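Local coordinates for uncharacterized protein (Bifidobacterium adolescentis ATCC 15703, PDB 3CPG) that probably binds pyridoxal 5'-phosphate on a TIM-barrel scaffold and is thought to help keep the supply of this cofactor in balance, at residues 15-20 against 61-66; 27-32 against 70-75; 149-154 against 191-196; 201-206 against 219-224. One frame throughout, in Å; residues are numbered along the deposited sequence.

Contact 1: residues 15-20 against 61-66; sequences EVIDDA and IGEIMA
In this TIM-barrel protein the loop leading into helix 19-42 lies across the first turns of helix 61-69, and Glu15 and Ile17 meet that helix at Gly62. The backbones come very close, with CA of Glu15 and CA of Gly62 only 4.0 Å apart, and the carbonyl O of Glu15 sits 3.4 Å from Gly62 CA. Gly62 turns its bare CA to the loop, so the two backbones touch directly. Glu15 lies alongside Ile61, both pointing the same way, and its CG touches Ile61 CG2 at 3.7 Å. Its carboxylate is held by salt bridges from OE1 to Arg92 and Arg93, which tie the loop to helix 80-96. Ile17 straddles the next turn with its two branches. The Ile17 and Glu63 side chains cross at about a right angle, and Ile17 CG2 meets Glu63 CG at 3.9 Å, while the Glu63 carboxylate goes on to salt bridges with Lys10 and Arg21. The other branch of Ile17, CG1, stands between backbone N and carbonyl carbon (chi1 56°) and extends to CD1, which rests 3.7 Å from Gly62 O and 3.8 Å from Ala66 CB.

Contact 2: residues 27-32 against 70-75; sequences DGVHRV and AGVRMI
Val29 of helix 19-42 packs on Ala70 and Val72, where the chain passes from helix 61-69 to strand 75-77 of the barrel. At chi1 172° the valine sets CG1 opposite its backbone N and CG2 opposite its carbonyl carbon, so that both methyls face the other segment, with CG1 nearest Ala70 O and CG2 between Ala70 CB and Val72 CG2. CG1 lies over the backbone, 3.6 Å from Ala70 O, while CG2 meets Val72 CG2 at 3.9 Å. Between them the CB atoms of Val29 and Ala70 come to 3.7 Å. Val72 has nearly the same rotamer, yet the two valine side chains cross at about a right angle, methyl against methyl. His30, one residue on, has its CG turned away from the carbonyl carbon (chi1 -68°) and brings its ring edge to the carbonyl of Ala70. Ala70 O lies near the ring plane, 3.3 Å from NE2 and 3.4 Å from CD2 of His30. The loop takes its shape from Gly71, whose positive phi completes a Schellman motif at the end of helix 61-69. Farther along, Arg73 NH1 bonds to Val72 O at 2.8 Å, approaching from above the carbonyl plane, and also to Ile68 O. Helix and loop therefore meet mainly through aliphatic packing, a buried valine pair with an exposed imidazole at its border.

Contact 3: residues 149-154 against 191-196; sequences KISRRA and GTLDGI
Ser151 and Ile196 bury the most surface where helix 144-157 packs on the loop before strand 196-202, with Gly195 next. The serine hydroxyl stands opposite its own backbone N (chi1 171°), which carries it off the helix to the loop. There OG donates to Asp194 O at 2.7 Å, tilted 20° from the carbonyl plane with a C=O...O angle of 147°. Ser151 CB lies close to the same oxygen, and Leu193 CB passes 3.9 Å from OG, giving the polar bond an aliphatic neighbour. One helical turn on, the methyl of Ala154 faces the backbone of Gly195, its CB 3.3 Å from Gly195 O. The CA atoms of these two residues are just 5.1 Å apart, and the positive phi of Gly195 turns the chain from the loop into the strand. Ile196 opens that strand and directs CG2 at the helix, where it meets Ile150 CG2 at 4.0 Å, the two side chains crossing at about a right angle. Both isoleucines also rest on Val161 of the adjacent strand 161-166. An outer helix packed on the entry to a parallel strand fits the beta/alpha (TIM) barrel of this chain.

Contact 4: residues 201-206 against 219-224; sequences LMTIGA and SHLRKT
Leu201 begins the contact near the end of strand 196-202, its side chain directed at helix 211-231. CB meets Leu221 CD1 at 3.7 Å. With CG turned away from the carbonyl carbon (chi1 -52°) and an extended chi2, Leu201 sends CD1 farther along the helix, to 3.5 Å from Leu221 O and 3.6 Å from Thr224 CG2; the side chains of Leu201 and Thr224 cross at about a right angle. That methyl of Thr224 is offered because its hydroxyl turns back into the helix: OG1 donates to His220 O at 2.9 Å, from above the carbonyl plane, while Thr224 N reaches the same oxygen from the opposite face. The hydroxyl is thus spent within the helix and leaves an apolar surface to the strand. Met202, present as selenomethionine, points away, as alternation along a strand requires, and contributes only backbone, its C lying 3.9 Å from Leu221 CD2. Thr203 faces the helix again. Its CG2 meets Leu221 CD2 at 3.8 Å, the two side chains sliding past each other in opposite directions. Leu221 thus has CD1 on Leu201 and CD2 on Thr203. The Thr203 hydroxyl bonds to Val167 O and accepts from Gly205 N at 3.1 Å, an ST turn at Thr203-Gly205. Strand 196-202 lies between strands 161-166 and 241-243 of the parallel barrel sheet, and helix 211-231 covers its outer face on the beta-alpha-beta crossover to strand 241-243, where Leu221 also touches Leu242.

Overall arrangement
From the N terminus, contact 1 closes the first loop by laying the lead-in to helix 19-42 on helix 61-69. Contact 2 begins inside that loop and ends beyond it, so the two cross; both use helix 19-42, and they touch where Ile64 meets Ile75. Together they tie the lead-in and an inner turn of helix 19-42 to helix 61-69 and the chain that follows it. The other two follow in series farther along the chain: contact 3 joins helix 144-157 to the start of strand 196-202, and contact 4 joins the end of that strand to helix 211-231. Their centres are about 23 Å apart; those of contacts 1 and 3, on opposite sides of the chain's centre, about 36 Å.

Contact 1: residues 15-20 against 61-66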
loop_
_atom_site.group_PDB
_atom_site.type_symbol
_atom_site.label_atom_id
_atom_site.label_comp_id
_atom_site.label_asym_id
_atom_site.label_seq_id
_atom_site.Cartn_x
_atom_site.Cartn_y
_atom_site.Cartn_z
ATOM N N GLU A 15 -4.178 -8.524 21.653
ATOM C CA GLU A 15 -5.214 -9.033 20.765
ATOM C C GLU A 15 -6.658 -8.716 21.138
ATOM O O GLU A 15 -7.576 -9.039 20.383
ATOM C CB GLU A 15 -5.067 -10.550 20.639
ATOM C CG GLU A 15 -3.745 -10.993 20.026
ATOM C CD GLU A 15 -3.853 -12.353 19.372
ATOM O OE1 GLU A 15 -4.918 -12.636 18.781
ATOM O OE2 GLU A 15 -2.874 -13.126 19.432
ATOM N N VAL A 16 -6.861 -8.083 22.286
ATOM C CA VAL A 16 -8.207 -7.776 22.743
ATOM C C VAL A 16 -8.439 -6.305 23.064
ATOM O O VAL A 16 -7.663 -5.695 23.796
ATOM C CB VAL A 16 -8.539 -8.605 24.002
ATOM C CG1 VAL A 16 -9.900 -8.210 24.551
ATOM C CG2 VAL A 16 -8.499 -10.086 23.668
ATOM N N ILE A 17 -9.513 -5.748 22.513
ATOM C CA ILE A 17 -9.875 -4.355 22.758
ATOM C C ILE A 17 -11.274 -4.321 23.364
ATOM O O ILE A 17 -12.020 -5.296 23.268
ATOM C CB ILE A 17 -9.854 -3.519 21.452
ATOM C CG1 ILE A 17 -10.778 -4.141 20.404
ATOM C CG2 ILE A 17 -8.435 -3.439 20.920
ATOM C CD1 ILE A 17 -10.865 -3.331 19.118
ATOM N N ASP A 18 -11.632 -3.210 23.996
ATOM C CA ASP A 18 -12.949 -3.115 24.611
ATOM C C ASP A 18 -14.043 -2.859 23.578
ATOM O O ASP A 18 -13.766 -2.456 22.448
ATOM C CB ASP A 18 -12.964 -2.036 25.700
ATOM C CG ASP A 18 -12.637 -0.656 25.171
ATOM O OD1 ASP A 18 -13.352 -0.177 24.272
ATOM O OD2 ASP A 18 -11.666 -0.042 25.664
ATOM N N ASP A 19 -15.285 -3.110 23.974
ATOM C CA ASP A 19 -16.426 -2.940 23.083
ATOM C C ASP A 19 -16.515 -1.573 22.418
ATOM O O ASP A 19 -16.759 -1.483 21.212
ATOM C CB ASP A 19 -17.733 -3.215 23.832
ATOM C CG ASP A 19 -17.872 -4.661 24.256
ATOM O OD1 ASP A 19 -17.124 -5.516 23.735
ATOM O OD2 ASP A 19 -18.746 -4.945 25.106
ATOM N N ALA A 20 -16.328 -0.511 23.197
ATOM C CA ALA A 20 -16.412 0.841 22.654
ATOM C C ALA A 20 -15.376 1.071 21.562
ATOM O O ALA A 20 -15.681 1.679 20.533
ATOM C CB ALA A 20 -16.241 1.874 23.767
ATOM N N ILE A 61 -2.898 -5.749 17.440
ATOM C CA ILE A 61 -3.607 -6.830 16.762
ATOM C C ILE A 61 -5.120 -6.764 16.951
ATOM O O ILE A 61 -5.881 -7.000 16.010
ATOM C CB ILE A 61 -3.073 -8.204 17.240
ATOM C CG1 ILE A 61 -1.622 -8.362 16.780
ATOM C CG2 ILE A 61 -3.932 -9.336 16.692
ATOM C CD1 ILE A 61 -0.977 -9.691 17.158
ATOM N N GLY A 62 -5.559 -6.448 18.161
ATOM C CA GLY A 62 -6.987 -6.362 18.407
ATOM C C GLY A 62 -7.631 -5.290 17.546
ATOM O O GLY A 62 -8.700 -5.497 16.968
ATOM N N GLU A 63 -6.976 -4.135 17.464
ATOM C CA GLU A 63 -7.477 -3.018 16.671
ATOM C C GLU A 63 -7.524 -3.364 15.185
ATOM O O GLU A 63 -8.513 -3.110 14.497
ATOM C CB GLU A 63 -6.578 -1.792 16.867
ATOM C CG GLU A 63 -6.687 -1.156 18.243
ATOM C CD GLU A 63 -5.731 0.013 18.420
ATOM O OE1 GLU A 63 -4.510 -0.223 18.528
ATOM O OE2 GLU A 63 -6.203 1.169 18.443
ATOM N N ILE A 64 -6.436 -3.931 14.685
ATOM C CA ILE A 64 -6.364 -4.291 13.273
ATOM C C ILE A 64 -7.422 -5.318 12.896
ATOM O O ILE A 64 -8.058 -5.203 11.849
ATOM C CB ILE A 64 -4.968 -4.841 12.919
ATOM C CG1 ILE A 64 -3.918 -3.762 13.193
ATOM C CG2 ILE A 64 -4.927 -5.283 11.453
ATOM C CD1 ILE A 64 -2.489 -4.238 13.045
HETATM N N MSE A 65 -7.614 -6.325 13.741
HETATM C CA MSE A 65 -8.611 -7.343 13.447
HETATM C C MSE A 65 -10.032 -6.781 13.496
HETATM O O MSE A 65 -10.922 -7.267 12.798
HETATM C CB MSE A 65 -8.456 -8.531 14.403
HETATM C CG MSE A 65 -7.142 -9.318 14.187
HETATM SE SE MSE A 65 -6.875 -9.846 12.347
HETATM C CE MSE A 65 -8.467 -10.851 12.107
ATOM N N ALA A 66 -10.249 -5.755 14.311
ATOM C CA ALA A 66 -11.574 -5.150 14.375
ATOM C C ALA A 66 -11.824 -4.503 13.015
ATOM O O ALA A 66 -12.941 -4.523 12.499
ATOM C CB ALA A 66 -11.640 -4.101 15.490
#

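Contact 2: residues 27-32 against 70-75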
loop_
_atom_site.group_PDB
_atom_site.type_symbol
_atom_site.label_atom_id
_atom_site.label_comp_id
_atom_site.label_asym_id
_atom_site.label_seq_id
_atom_site.Cartn_x
_atom_site.Cartn_y
_atom_site.Cartn_z
ATOM N N ASP A 27 -17.185 1.632 12.909
ATOM C CA ASP A 27 -17.846 2.777 12.296
ATOM C C ASP A 27 -16.863 3.511 11.393
ATOM O O ASP A 27 -17.240 4.035 10.344
ATOM C CB ASP A 27 -18.379 3.737 13.363
ATOM C CG ASP A 27 -19.529 3.150 14.157
ATOM O OD1 ASP A 27 -20.237 2.273 13.624
ATOM O OD2 ASP A 27 -19.737 3.579 15.311
ATOM N N GLY A 28 -15.601 3.541 11.811
ATOM C CA GLY A 28 -14.573 4.196 11.018
ATOM C C GLY A 28 -14.425 3.530 9.664
ATOM O O GLY A 28 -14.374 4.203 8.628
ATOM N N VAL A 29 -14.354 2.201 9.665
ATOM C CA VAL A 29 -14.221 1.444 8.426
ATOM C C VAL A 29 -15.448 1.642 7.549
ATOM O O VAL A 29 -15.333 1.847 6.344
ATOM C CB VAL A 29 -14.065 -0.071 8.692
ATOM C CG1 VAL A 29 -14.127 -0.838 7.375
ATOM C CG2 VAL A 29 -12.749 -0.347 9.390
ATOM N N HIS A 30 -16.628 1.580 8.153
ATOM C CA HIS A 30 -17.852 1.750 7.388
ATOM C C HIS A 30 -17.946 3.141 6.770
ATOM O O HIS A 30 -18.355 3.275 5.618
ATOM C CB HIS A 30 -19.067 1.454 8.272
ATOM C CG HIS A 30 -19.185 0.010 8.657
ATOM N ND1 HIS A 30 -20.062 -0.438 9.622
ATOM C CD2 HIS A 30 -18.548 -1.089 8.188
ATOM C CE1 HIS A 30 -19.961 -1.751 9.730
ATOM N NE2 HIS A 30 -19.050 -2.171 8.870
ATOM N N ARG A 31 -17.562 4.172 7.521
ATOM C CA ARG A 31 -17.610 5.540 6.999
ATOM C C ARG A 31 -16.658 5.690 5.815
ATOM O O ARG A 31 -16.990 6.319 4.811
ATOM C CB ARG A 31 -17.223 6.562 8.075
ATOM C CG ARG A 31 -18.339 6.939 9.034
ATOM C CD ARG A 31 -18.025 8.258 9.734
ATOM N NE ARG A 31 -16.842 8.168 10.585
ATOM C CZ ARG A 31 -16.823 7.583 11.779
ATOM N NH1 ARG A 31 -17.927 7.035 12.267
ATOM N NH2 ARG A 31 -15.702 7.550 12.485
ATOM N N VAL A 32 -15.470 5.112 5.945
ATOM C CA VAL A 32 -14.473 5.180 4.885
ATOM C C VAL A 32 -14.940 4.423 3.649
ATOM O O VAL A 32 -14.761 4.892 2.527
ATOM C CB VAL A 32 -13.114 4.608 5.357
ATOM C CG1 VAL A 32 -12.160 4.458 4.171
ATOM C CG2 VAL A 32 -12.501 5.538 6.402
ATOM N N ALA A 70 -14.562 -5.592 10.116
ATOM C CA ALA A 70 -15.517 -4.585 9.660
ATOM C C ALA A 70 -15.548 -4.419 8.145
ATOM O O ALA A 70 -16.377 -3.674 7.621
ATOM C CB ALA A 70 -15.220 -3.247 10.316
ATOM N N GLY A 71 -14.642 -5.094 7.442
ATOM C CA GLY A 71 -14.637 -4.995 5.993
ATOM C C GLY A 71 -13.298 -4.766 5.315
ATOM O O GLY A 71 -13.208 -4.866 4.086
ATOM N N VAL A 72 -12.264 -4.451 6.089
ATOM C CA VAL A 72 -10.941 -4.218 5.509
ATOM C C VAL A 72 -10.353 -5.522 4.979
ATOM O O VAL A 72 -10.388 -6.544 5.659
ATOM C CB VAL A 72 -9.978 -3.614 6.548
ATOM C CG1 VAL A 72 -8.560 -3.615 6.001
ATOM C CG2 VAL A 72 -10.414 -2.192 6.881
ATOM N N ARG A 73 -9.811 -5.481 3.764
ATOM C CA ARG A 73 -9.236 -6.672 3.151
ATOM C C ARG A 73 -7.802 -6.460 2.673
ATOM O O ARG A 73 -7.312 -7.184 1.815
ATOM C CB ARG A 73 -10.115 -7.127 1.986
ATOM C CG ARG A 73 -11.500 -7.580 2.421
ATOM C CD ARG A 73 -11.433 -8.907 3.177
ATOM N NE ARG A 73 -12.748 -9.360 3.631
ATOM C CZ ARG A 73 -13.316 -8.981 4.772
ATOM N NH1 ARG A 73 -12.685 -8.143 5.583
ATOM N NH2 ARG A 73 -14.515 -9.443 5.104
HETATM N N MSE A 74 -7.144 -5.452 3.229
HETATM C CA MSE A 74 -5.759 -5.168 2.893
HETATM C C MSE A 74 -5.167 -4.273 3.972
HETATM O O MSE A 74 -5.813 -3.329 4.419
HETATM C CB MSE A 74 -5.671 -4.482 1.530
HETATM C CG MSE A 74 -4.243 -4.074 1.154
HETATM SE SE MSE A 74 -3.921 -3.707 -0.746
HETATM C CE MSE A 74 -5.615 -3.064 -1.170
ATOM N N ILE A 75 -3.952 -4.577 4.418
ATOM C CA ILE A 75 -3.323 -3.745 5.435
ATOM C C ILE A 75 -1.903 -3.394 5.033
ATOM O O ILE A 75 -1.275 -4.095 4.239
ATOM C CB ILE A 75 -3.271 -4.431 6.828
ATOM C CG1 ILE A 75 -2.342 -5.646 6.783
ATOM C CG2 ILE A 75 -4.681 -4.823 7.275
ATOM C CD1 ILE A 75 -2.162 -6.331 8.129
#

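Contact 3: residues 149-154 against 191-196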
loop_
_atom_site.group_PDB
_atom_site.type_symbol
_atom_site.label_atom_id
_atom_site.label_comp_id
_atom_site.label_asym_id
_atom_site.label_seq_id
_atom_site.Cartn_x
_atom_site.Cartn_y
_atom_site.Cartn_z
ATOM N N LYS A 149 18.623 -4.379 -4.186
ATOM C CA LYS A 149 18.883 -4.984 -2.884
ATOM C C LYS A 149 17.766 -5.953 -2.515
ATOM O O LYS A 149 18.015 -7.015 -1.955
ATOM C CB LYS A 149 19.016 -3.901 -1.813
ATOM C CG LYS A 149 20.218 -3.003 -2.016
ATOM C CD LYS A 149 20.238 -1.872 -1.005
ATOM C CE LYS A 149 21.395 -0.926 -1.279
ATOM N NZ LYS A 149 21.426 0.187 -0.289
ATOM N N ILE A 150 16.529 -5.586 -2.831
ATOM C CA ILE A 150 15.400 -6.458 -2.529
ATOM C C ILE A 150 15.470 -7.677 -3.442
ATOM O O ILE A 150 15.233 -8.806 -3.011
ATOM C CB ILE A 150 14.062 -5.707 -2.727
ATOM C CG1 ILE A 150 13.973 -4.567 -1.706
ATOM C CG2 ILE A 150 12.882 -6.670 -2.590
ATOM C CD1 ILE A 150 12.767 -3.657 -1.876
ATOM N N SER A 151 15.821 -7.449 -4.702
ATOM C CA SER A 151 15.933 -8.531 -5.672
ATOM C C SER A 151 16.941 -9.597 -5.227
ATOM O O SER A 151 16.644 -10.792 -5.238
ATOM C CB SER A 151 16.354 -7.971 -7.034
ATOM O OG SER A 151 16.663 -9.015 -7.943
ATOM N N ARG A 152 18.132 -9.159 -4.838
ATOM C CA ARG A 152 19.178 -10.087 -4.410
ATOM C C ARG A 152 18.691 -10.994 -3.286
ATOM O O ARG A 152 18.942 -12.201 -3.287
ATOM C CB ARG A 152 20.404 -9.316 -3.920
ATOM C CG ARG A 152 21.007 -8.366 -4.929
ATOM C CD ARG A 152 22.165 -7.621 -4.288
ATOM N NE ARG A 152 23.268 -8.518 -3.964
ATOM C CZ ARG A 152 24.188 -8.910 -4.841
ATOM N NH1 ARG A 152 24.137 -8.479 -6.092
ATOM N NH2 ARG A 152 25.155 -9.732 -4.470
ATOM N N ARG A 153 17.994 -10.398 -2.326
ATOM C CA ARG A 153 17.484 -11.130 -1.177
ATOM C C ARG A 153 16.295 -12.033 -1.502
ATOM O O ARG A 153 16.172 -13.124 -0.941
ATOM C CB ARG A 153 17.153 -10.129 -0.065
ATOM C CG ARG A 153 18.424 -9.469 0.480
ATOM C CD ARG A 153 18.170 -8.228 1.326
ATOM N NE ARG A 153 19.409 -7.737 1.931
ATOM C CZ ARG A 153 20.388 -7.114 1.276
ATOM N NH1 ARG A 153 20.293 -6.883 -0.026
ATOM N NH2 ARG A 153 21.474 -6.724 1.933
ATOM N N ALA A 154 15.431 -11.596 -2.411
ATOM C CA ALA A 154 14.280 -12.411 -2.794
ATOM C C ALA A 154 14.773 -13.635 -3.568
ATOM O O ALA A 154 14.340 -14.763 -3.318
ATOM C CB ALA A 154 13.316 -11.593 -3.650
ATOM N N GLY A 191 11.696 -3.734 -13.762
ATOM C CA GLY A 191 11.042 -4.820 -14.470
ATOM C C GLY A 191 11.984 -5.924 -14.918
ATOM O O GLY A 191 11.549 -7.050 -15.161
ATOM N N THR A 192 13.273 -5.613 -15.023
ATOM C CA THR A 192 14.256 -6.602 -15.457
ATOM C C THR A 192 14.834 -7.429 -14.312
ATOM O O THR A 192 15.523 -8.421 -14.546
ATOM C CB THR A 192 15.441 -5.938 -16.192
ATOM O OG1 THR A 192 16.201 -5.148 -15.266
ATOM C CG2 THR A 192 14.939 -5.053 -17.315
ATOM N N LEU A 193 14.552 -7.025 -13.077
ATOM C CA LEU A 193 15.079 -7.735 -11.915
ATOM C C LEU A 193 14.285 -8.979 -11.540
ATOM O O LEU A 193 13.056 -8.958 -11.522
ATOM C CB LEU A 193 15.131 -6.792 -10.711
ATOM C CG LEU A 193 16.004 -5.546 -10.879
ATOM C CD1 LEU A 193 15.821 -4.618 -9.689
ATOM C CD2 LEU A 193 17.463 -5.962 -11.018
ATOM N N ASP A 194 14.998 -10.065 -11.246
ATOM C CA ASP A 194 14.355 -11.311 -10.841
ATOM C C ASP A 194 13.941 -11.191 -9.375
ATOM O O ASP A 194 14.451 -10.339 -8.649
ATOM C CB ASP A 194 15.315 -12.499 -10.987
ATOM C CG ASP A 194 15.726 -12.752 -12.424
ATOM O OD1 ASP A 194 14.843 -12.776 -13.305
ATOM O OD2 ASP A 194 16.938 -12.942 -12.669
ATOM N N GLY A 195 13.016 -12.039 -8.942
ATOM C CA GLY A 195 12.587 -12.001 -7.555
ATOM C C GLY A 195 11.613 -10.893 -7.194
ATOM O O GLY A 195 11.153 -10.824 -6.055
ATOM N N ILE A 196 11.307 -10.013 -8.142
ATOM C CA ILE A 196 10.357 -8.943 -7.871
ATOM C C ILE A 196 9.339 -8.784 -8.989
ATOM O O ILE A 196 9.613 -9.077 -10.158
ATOM C CB ILE A 196 11.052 -7.572 -7.631
ATOM C CG1 ILE A 196 11.931 -7.201 -8.821
ATOM C CG2 ILE A 196 11.867 -7.613 -6.344
ATOM C CD1 ILE A 196 12.659 -5.879 -8.641
#

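Contact 4: residues 201-206 against 219-224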
loop_
_atom_site.group_PDB
_atom_site.type_symbol
_atom_site.label_atom_id
_atom_site.label_comp_id
_atom_site.label_asym_id
_atom_site.label_seq_id
_atom_site.Cartn_x
_atom_site.Cartn_y
_atom_site.Cartn_z
ATOM N N LEU A 201 2.485 1.880 -9.049
ATOM C CA LEU A 201 3.188 3.020 -8.469
ATOM C C LEU A 201 2.514 3.465 -7.169
ATOM O O LEU A 201 1.359 3.136 -6.912
ATOM C CB LEU A 201 3.193 4.188 -9.461
ATOM C CG LEU A 201 3.689 3.895 -10.883
ATOM C CD1 LEU A 201 3.554 5.147 -11.737
ATOM C CD2 LEU A 201 5.127 3.416 -10.846
HETATM N N MSE A 202 3.245 4.227 -6.362
HETATM C CA MSE A 202 2.729 4.724 -5.090
HETATM C C MSE A 202 3.267 6.123 -4.839
HETATM O O MSE A 202 4.350 6.466 -5.300
HETATM C CB MSE A 202 3.188 3.802 -3.943
HETATM C CG MSE A 202 2.677 4.181 -2.526
HETATM SE SE MSE A 202 3.605 5.593 -1.557
HETATM C CE MSE A 202 4.634 4.502 -0.373
ATOM N N THR A 203 2.501 6.941 -4.132
ATOM C CA THR A 203 2.987 8.264 -3.774
ATOM C C THR A 203 2.337 8.732 -2.485
ATOM O O THR A 203 1.194 8.383 -2.177
ATOM C CB THR A 203 2.730 9.330 -4.863
ATOM O OG1 THR A 203 3.447 10.526 -4.529
ATOM C CG2 THR A 203 1.253 9.674 -4.944
ATOM N N ILE A 204 3.097 9.504 -1.722
ATOM C CA ILE A 204 2.609 10.066 -0.474
ATOM C C ILE A 204 1.869 11.364 -0.818
ATOM O O ILE A 204 1.113 11.901 -0.010
ATOM C CB ILE A 204 3.784 10.349 0.478
ATOM C CG1 ILE A 204 4.499 9.034 0.806
ATOM C CG2 ILE A 204 3.284 11.024 1.748
ATOM C CD1 ILE A 204 5.737 9.200 1.669
ATOM N N GLY A 205 2.088 11.854 -2.035
ATOM C CA GLY A 205 1.428 13.067 -2.486
ATOM C C GLY A 205 2.063 14.325 -1.937
ATOM O O GLY A 205 3.271 14.371 -1.712
ATOM N N ALA A 206 1.241 15.348 -1.725
ATOM C CA ALA A 206 1.712 16.621 -1.193
ATOM C C ALA A 206 0.888 17.004 0.034
ATOM O O ALA A 206 -0.342 17.049 -0.026
ATOM C CB ALA A 206 1.596 17.707 -2.259
ATOM N N SER A 219 -2.422 12.947 -10.831
ATOM C CA SER A 219 -2.585 12.864 -12.275
ATOM C C SER A 219 -1.266 12.417 -12.897
ATOM O O SER A 219 -1.242 11.584 -13.797
ATOM C CB SER A 219 -2.988 14.233 -12.831
ATOM O OG SER A 219 -3.137 14.190 -14.238
ATOM N N HIS A 220 -0.163 12.974 -12.405
ATOM C CA HIS A 220 1.147 12.619 -12.924
ATOM C C HIS A 220 1.431 11.142 -12.682
ATOM O O HIS A 220 1.945 10.456 -13.562
ATOM C CB HIS A 220 2.225 13.487 -12.275
ATOM C CG HIS A 220 3.618 13.134 -12.696
ATOM N ND1 HIS A 220 4.304 12.061 -12.171
ATOM C CD2 HIS A 220 4.448 13.708 -13.600
ATOM C CE1 HIS A 220 5.499 11.989 -12.733
ATOM N NE2 HIS A 220 5.611 12.976 -13.604
ATOM N N LEU A 221 1.079 10.647 -11.497
ATOM C CA LEU A 221 1.310 9.240 -11.182
ATOM C C LEU A 221 0.505 8.340 -12.119
ATOM O O LEU A 221 1.013 7.336 -12.609
ATOM C CB LEU A 221 0.926 8.933 -9.729
ATOM C CG LEU A 221 1.594 7.666 -9.186
ATOM C CD1 LEU A 221 3.090 7.906 -9.039
ATOM C CD2 LEU A 221 0.982 7.292 -7.837
ATOM N N ARG A 222 -0.751 8.702 -12.367
ATOM C CA ARG A 222 -1.596 7.908 -13.252
ATOM C C ARG A 222 -1.026 7.861 -14.672
ATOM O O ARG A 222 -0.960 6.796 -15.284
ATOM C CB ARG A 222 -3.019 8.472 -13.312
ATOM C CG ARG A 222 -3.939 7.632 -14.192
ATOM C CD ARG A 222 -5.284 8.284 -14.456
ATOM N NE ARG A 222 -5.178 9.439 -15.343
ATOM C CZ ARG A 222 -5.260 10.701 -14.940
ATOM N NH1 ARG A 222 -5.456 10.982 -13.654
ATOM N NH2 ARG A 222 -5.148 11.684 -15.826
ATOM N N LYS A 223 -0.628 9.016 -15.195
ATOM C CA LYS A 223 -0.070 9.071 -16.546
ATOM C C LYS A 223 1.214 8.257 -16.640
ATOM O O LYS A 223 1.460 7.578 -17.636
ATOM C CB LYS A 223 0.211 10.520 -16.952
ATOM C CG LYS A 223 -1.041 11.353 -17.150
ATOM C CD LYS A 223 -0.692 12.758 -17.609
ATOM C CE LYS A 223 -1.946 13.593 -17.804
ATOM N NZ LYS A 223 -1.616 14.965 -18.292
ATOM N N THR A 224 2.036 8.341 -15.600
ATOM C CA THR A 224 3.291 7.602 -15.563
ATOM C C THR A 224 2.989 6.107 -15.600
ATOM O O THR A 224 3.622 5.353 -16.332
ATOM C CB THR A 224 4.090 7.948 -14.294
ATOM O OG1 THR A 224 4.487 9.325 -14.347
ATOM C CG2 THR A 224 5.332 7.066 -14.177
#